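Local coordinates for uncharacterized protein orp (Desulfovibrio gigas, PDB 2WFB) that probably carries a mixed molybdenum-copper sulphide cluster in its native form, is captured here without it, and has no settled physiological role, at residues 18-26 against 71-80. Residues are numbered along the deposited sequence; the frame is centred on the assembly and turned at random.
Sequences GLVDPRFGR and LLTGYVGPKA. With PO4 (phosphate ion), chain D; PO4 (phosphate ion), chain B; ACT (acetate ion), chain E; PO4 (phosphate ion), chain C.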
loop_
_atom_site.group_PDB
_atom_site.type_symbol
_atom_site.label_atom_id
_atom_site.label_comp_id
_atom_site.label_asym_id
_atom_site.label_seq_id
_atom_site.Cartn_x
_atom_site.Cartn_y
_atom_site.Cartn_z
ATOM N N GLY A 18 -8.303 1.545 -11.601
ATOM C CA GLY A 18 -8.595 0.197 -11.095
ATOM C C GLY A 18 -8.867 0.260 -9.600
ATOM O O GLY A 18 -8.528 1.237 -8.956
ATOM N N LEU A 19 -9.440 -0.796 -9.030
ATOM C CA LEU A 19 -9.822 -0.801 -7.618
ATOM C C LEU A 19 -8.638 -1.086 -6.729
ATOM O O LEU A 19 -7.724 -1.764 -7.154
ATOM C CB LEU A 19 -10.880 -1.882 -7.346
ATOM C CG LEU A 19 -12.266 -1.693 -7.949
ATOM C CD1 LEU A 19 -13.046 -2.977 -7.715
ATOM C CD2 LEU A 19 -12.967 -0.501 -7.321
ATOM N N VAL A 20 -8.674 -0.605 -5.485
ATOM C CA VAL A 20 -7.679 -1.044 -4.534
ATOM C C VAL A 20 -7.882 -2.545 -4.225
ATOM O O VAL A 20 -9.033 -3.042 -4.102
ATOM C CB VAL A 20 -7.513 -0.115 -3.228
ATOM C CG1 VAL A 20 -8.159 1.240 -3.355
ATOM C CG2 VAL A 20 -7.865 -0.792 -1.948
ATOM N N ASP A 21 -6.773 -3.266 -4.192
ATOM C CA ASP A 21 -6.769 -4.674 -3.810
ATOM C C ASP A 21 -7.018 -4.707 -2.304
ATOM O O ASP A 21 -6.262 -4.085 -1.569
ATOM C CB ASP A 21 -5.387 -5.262 -4.121
ATOM C CG ASP A 21 -5.385 -6.788 -4.202
ATOM O OD1 ASP A 21 -5.996 -7.458 -3.341
ATOM O OD2 ASP A 21 -4.762 -7.311 -5.149
ATOM N N PRO A 22 -8.053 -5.443 -1.825
ATOM C CA PRO A 22 -8.265 -5.539 -0.374
ATOM C C PRO A 22 -7.103 -6.193 0.383
ATOM O O PRO A 22 -7.025 -6.071 1.594
ATOM C CB PRO A 22 -9.520 -6.412 -0.229
ATOM C CG PRO A 22 -10.094 -6.520 -1.560
ATOM C CD PRO A 22 -9.029 -6.251 -2.572
ATOM N N ARG A 23 -6.206 -6.871 -0.322
ATOM C CA ARG A 23 -5.152 -7.607 0.349
ATOM C C ARG A 23 -3.854 -6.868 0.232
ATOM O O ARG A 23 -3.649 -6.071 -0.695
ATOM C CB ARG A 23 -5.009 -8.992 -0.257
ATOM C CG ARG A 23 -6.187 -9.836 0.041
ATOM C CD ARG A 23 -6.339 -10.840 -1.030
ATOM N NE ARG A 23 -5.573 -11.982 -0.647
ATOM C CZ ARG A 23 -5.050 -12.868 -1.479
ATOM N NH1 ARG A 23 -5.181 -12.756 -2.796
ATOM N NH2 ARG A 23 -4.386 -13.869 -0.968
ATOM N N PHE A 24 -2.978 -7.112 1.189
ATOM C CA PHE A 24 -1.685 -6.447 1.190
ATOM C C PHE A 24 -0.531 -7.335 0.712
ATOM O O PHE A 24 0.009 -7.111 -0.363
ATOM C CB PHE A 24 -1.350 -5.814 2.541
ATOM C CG PHE A 24 0.078 -5.348 2.617
ATOM C CD1 PHE A 24 0.528 -4.309 1.787
ATOM C CD2 PHE A 24 0.993 -5.989 3.444
ATOM C CE1 PHE A 24 1.851 -3.900 1.826
ATOM C CE2 PHE A 24 2.315 -5.581 3.472
ATOM C CZ PHE A 24 2.735 -4.510 2.650
ATOM N N GLY A 25 -0.152 -8.338 1.505
ATOM C CA GLY A 25 1.012 -9.168 1.184
ATOM C C GLY A 25 0.907 -9.881 -0.145
ATOM O O GLY A 25 1.916 -10.068 -0.841
ATOM N N ARG A 26 -0.325 -10.237 -0.508
ATOM C CA ARG A 26 -0.614 -10.987 -1.719
ATOM C C ARG A 26 -1.386 -10.154 -2.756
ATOM O O ARG A 26 -2.027 -10.716 -3.666
ATOM C CB ARG A 26 -1.327 -12.316 -1.366
ATOM C CG ARG A 26 -0.418 -13.206 -0.471
ATOM C CD ARG A 26 -1.037 -14.501 0.055
ATOM N NE ARG A 26 -0.056 -15.125 0.941
ATOM C CZ ARG A 26 0.926 -15.941 0.552
ATOM N NH1 ARG A 26 1.073 -16.283 -0.718
ATOM N NH2 ARG A 26 1.777 -16.424 1.451
ATOM N N LEU A 71 1.041 3.636 2.962
ATOM C CA LEU A 71 0.443 2.515 2.249
ATOM C C LEU A 71 -1.069 2.534 2.483
ATOM O O LEU A 71 -1.532 2.539 3.631
ATOM C CB LEU A 71 1.022 1.191 2.742
ATOM C CG LEU A 71 0.200 0.004 2.218
ATOM C CD1 LEU A 71 0.634 -0.360 0.802
ATOM C CD2 LEU A 71 0.206 -1.147 3.174
ATOM N N LEU A 72 -1.816 2.527 1.399
ATOM C CA LEU A 72 -3.264 2.474 1.462
ATOM C C LEU A 72 -3.756 1.103 0.974
ATOM O O LEU A 72 -3.354 0.648 -0.093
ATOM C CB LEU A 72 -3.840 3.566 0.594
ATOM C CG LEU A 72 -4.047 5.019 1.123
ATOM C CD1 LEU A 72 -3.525 5.392 2.514
ATOM C CD2 LEU A 72 -3.760 6.057 0.042
ATOM N N THR A 73 -4.636 0.463 1.745
ATOM C CA THR A 73 -5.041 -0.921 1.489
ATOM C C THR A 73 -6.391 -1.267 2.145
ATOM O O THR A 73 -7.079 -0.385 2.688
ATOM C CB THR A 73 -3.910 -1.964 1.926
ATOM O OG1 THR A 73 -4.259 -3.278 1.438
ATOM C CG2 THR A 73 -3.688 -2.025 3.470
ATOM N N GLY A 74 -6.771 -2.549 2.055
ATOM C CA GLY A 74 -7.917 -3.061 2.783
ATOM C C GLY A 74 -7.491 -3.626 4.126
ATOM O O GLY A 74 -7.713 -3.001 5.164
ATOM N N TYR A 75 -6.860 -4.801 4.093
ATOM C CA TYR A 75 -6.503 -5.563 5.295
ATOM C C TYR A 75 -5.004 -5.824 5.337
ATOM O O TYR A 75 -4.376 -6.084 4.297
ATOM C CB TYR A 75 -7.244 -6.929 5.302
ATOM C CG TYR A 75 -8.740 -6.784 5.277
ATOM C CD1 TYR A 75 -9.450 -6.601 6.463
ATOM C CD2 TYR A 75 -9.438 -6.773 4.081
ATOM C CE1 TYR A 75 -10.816 -6.439 6.467
ATOM C CE2 TYR A 75 -10.829 -6.607 4.062
ATOM C CZ TYR A 75 -11.504 -6.447 5.270
ATOM O OH TYR A 75 -12.876 -6.280 5.306
ATOM N N VAL A 76 -4.457 -5.803 6.544
ATOM C CA VAL A 76 -3.055 -6.139 6.793
ATOM C C VAL A 76 -2.937 -6.874 8.135
ATOM O O VAL A 76 -3.511 -6.443 9.136
ATOM C CB VAL A 76 -2.106 -4.866 6.679
ATOM C CG1 VAL A 76 -2.668 -3.693 7.358
ATOM C CG2 VAL A 76 -0.673 -5.131 7.191
ATOM N N GLY A 77 -2.205 -7.983 8.133
ATOM C CA GLY A 77 -2.036 -8.836 9.311
ATOM C C GLY A 77 -0.911 -8.332 10.210
ATOM O O GLY A 77 -0.262 -7.334 9.879
ATOM N N PRO A 78 -0.682 -9.007 11.354
ATOM C CA PRO A 78 0.245 -8.507 12.395
ATOM C C PRO A 78 1.710 -8.355 11.977
ATOM O O PRO A 78 2.335 -7.343 12.273
ATOM C CB PRO A 78 0.125 -9.553 13.502
ATOM C CG PRO A 78 -1.244 -10.139 13.300
ATOM C CD PRO A 78 -1.375 -10.232 11.801
ATOM N N LYS A 79 2.263 -9.355 11.310
ATOM C CA LYS A 79 3.670 -9.297 10.967
ATOM C C LYS A 79 3.923 -8.274 9.852
ATOM O O LYS A 79 4.934 -7.548 9.877
ATOM C CB LYS A 79 4.196 -10.689 10.635
ATOM C CG LYS A 79 4.199 -11.613 11.877
ATOM C CD LYS A 79 4.967 -12.904 11.626
ATOM C CE LYS A 79 5.157 -13.691 12.941
ATOM N NZ LYS A 79 5.939 -14.967 12.753
ATOM N N ALA A 80 3.004 -8.210 8.888
ATOM C CA ALA A 80 3.089 -7.219 7.830
ATOM C C ALA A 80 3.004 -5.820 8.416
ATOM O O ALA A 80 3.792 -4.949 8.039
ATOM C CB ALA A 80 2.029 -7.431 6.806
HETATM P P PO4 D . 0.664 -11.581 8.619
HETATM O O1 PO4 D . 0.945 -10.222 8.052
HETATM O O2 PO4 D . 1.011 -11.551 10.084
HETATM O O3 PO4 D . -0.783 -11.965 8.379
HETATM O O4 PO4 D . 1.528 -12.609 7.944
HETATM P P PO4 B . -0.835 -10.051 4.967
HETATM O O1 PO4 B . -1.571 -9.220 3.998
HETATM O O2 PO4 B . -0.848 -9.344 6.280
HETATM O O3 PO4 B . -1.480 -11.386 5.083
HETATM O O4 PO4 B . 0.588 -10.218 4.491
HETATM C C ACT E . -1.707 -15.555 -3.390
HETATM O O ACT E . -0.525 -15.897 -3.288
HETATM O OXT ACT E . -2.168 -15.049 -4.445
HETATM C CH3 ACT E . -2.522 -15.717 -2.197
HETATM P P PO4 C . 1.338 -13.907 4.685
HETATM O O1 PO4 C . 2.050 -12.608 4.972
HETATM O O2 PO4 C . 1.002 -14.532 6.008
HETATM O O3 PO4 C . 0.124 -13.630 3.813
HETATM O O4 PO4 C . 2.222 -14.831 3.895
HETATM O O HOH W 1 -3.991 -8.635 3.563
#
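Phe24 sets its ring between Leu71 and Ala80. CD1 and CE1 meet CD2 of Leu71 obliquely, with Phe24 CD1 3.5 Å from Leu71 CD2, while the methyl CB of Ala80 lies at the ring edge, 3.8 Å from Phe24 CD2. Holding CG anti to the backbone N (chi1 170°) sends the ring inward, where Ala59 and Leu63 of helix 55-66 and Leu84 of helix 78-86 extend the apolar packing. One direct hydrogen bond joins the two backbones: Tyr75 N gives to Pro22 O over 2.8 Å, and the same oxygen lies at the edge of the Tyr75 ring. A water adds a second link, accepting from Phe24 N and donating to Tyr75 O and to O1 of the chain B phosphate. In this alpha/beta fold of the dinitrogenase iron-molybdenum cofactor family, the loop leading from strand 6-11 to strand 29-34 thus lies against the turn between strand 68-72 and helix 78-86. That phosphate, probably from the crystallisation liquor, bridges both segments, its O1 accepting from Gly25 N at 3.0 Å and its O2 from Gly77 N at 2.7 Å. Further out, Asp21 shapes the loop through an Asx turn, its OD1 accepting from Arg23 N at 3.1 Å while OD2 takes Ala28 N. Thr10 of strand 6-11 hydrogen-bonds both Asp21 O and Thr73 OG1, tying the two segments to one central strand.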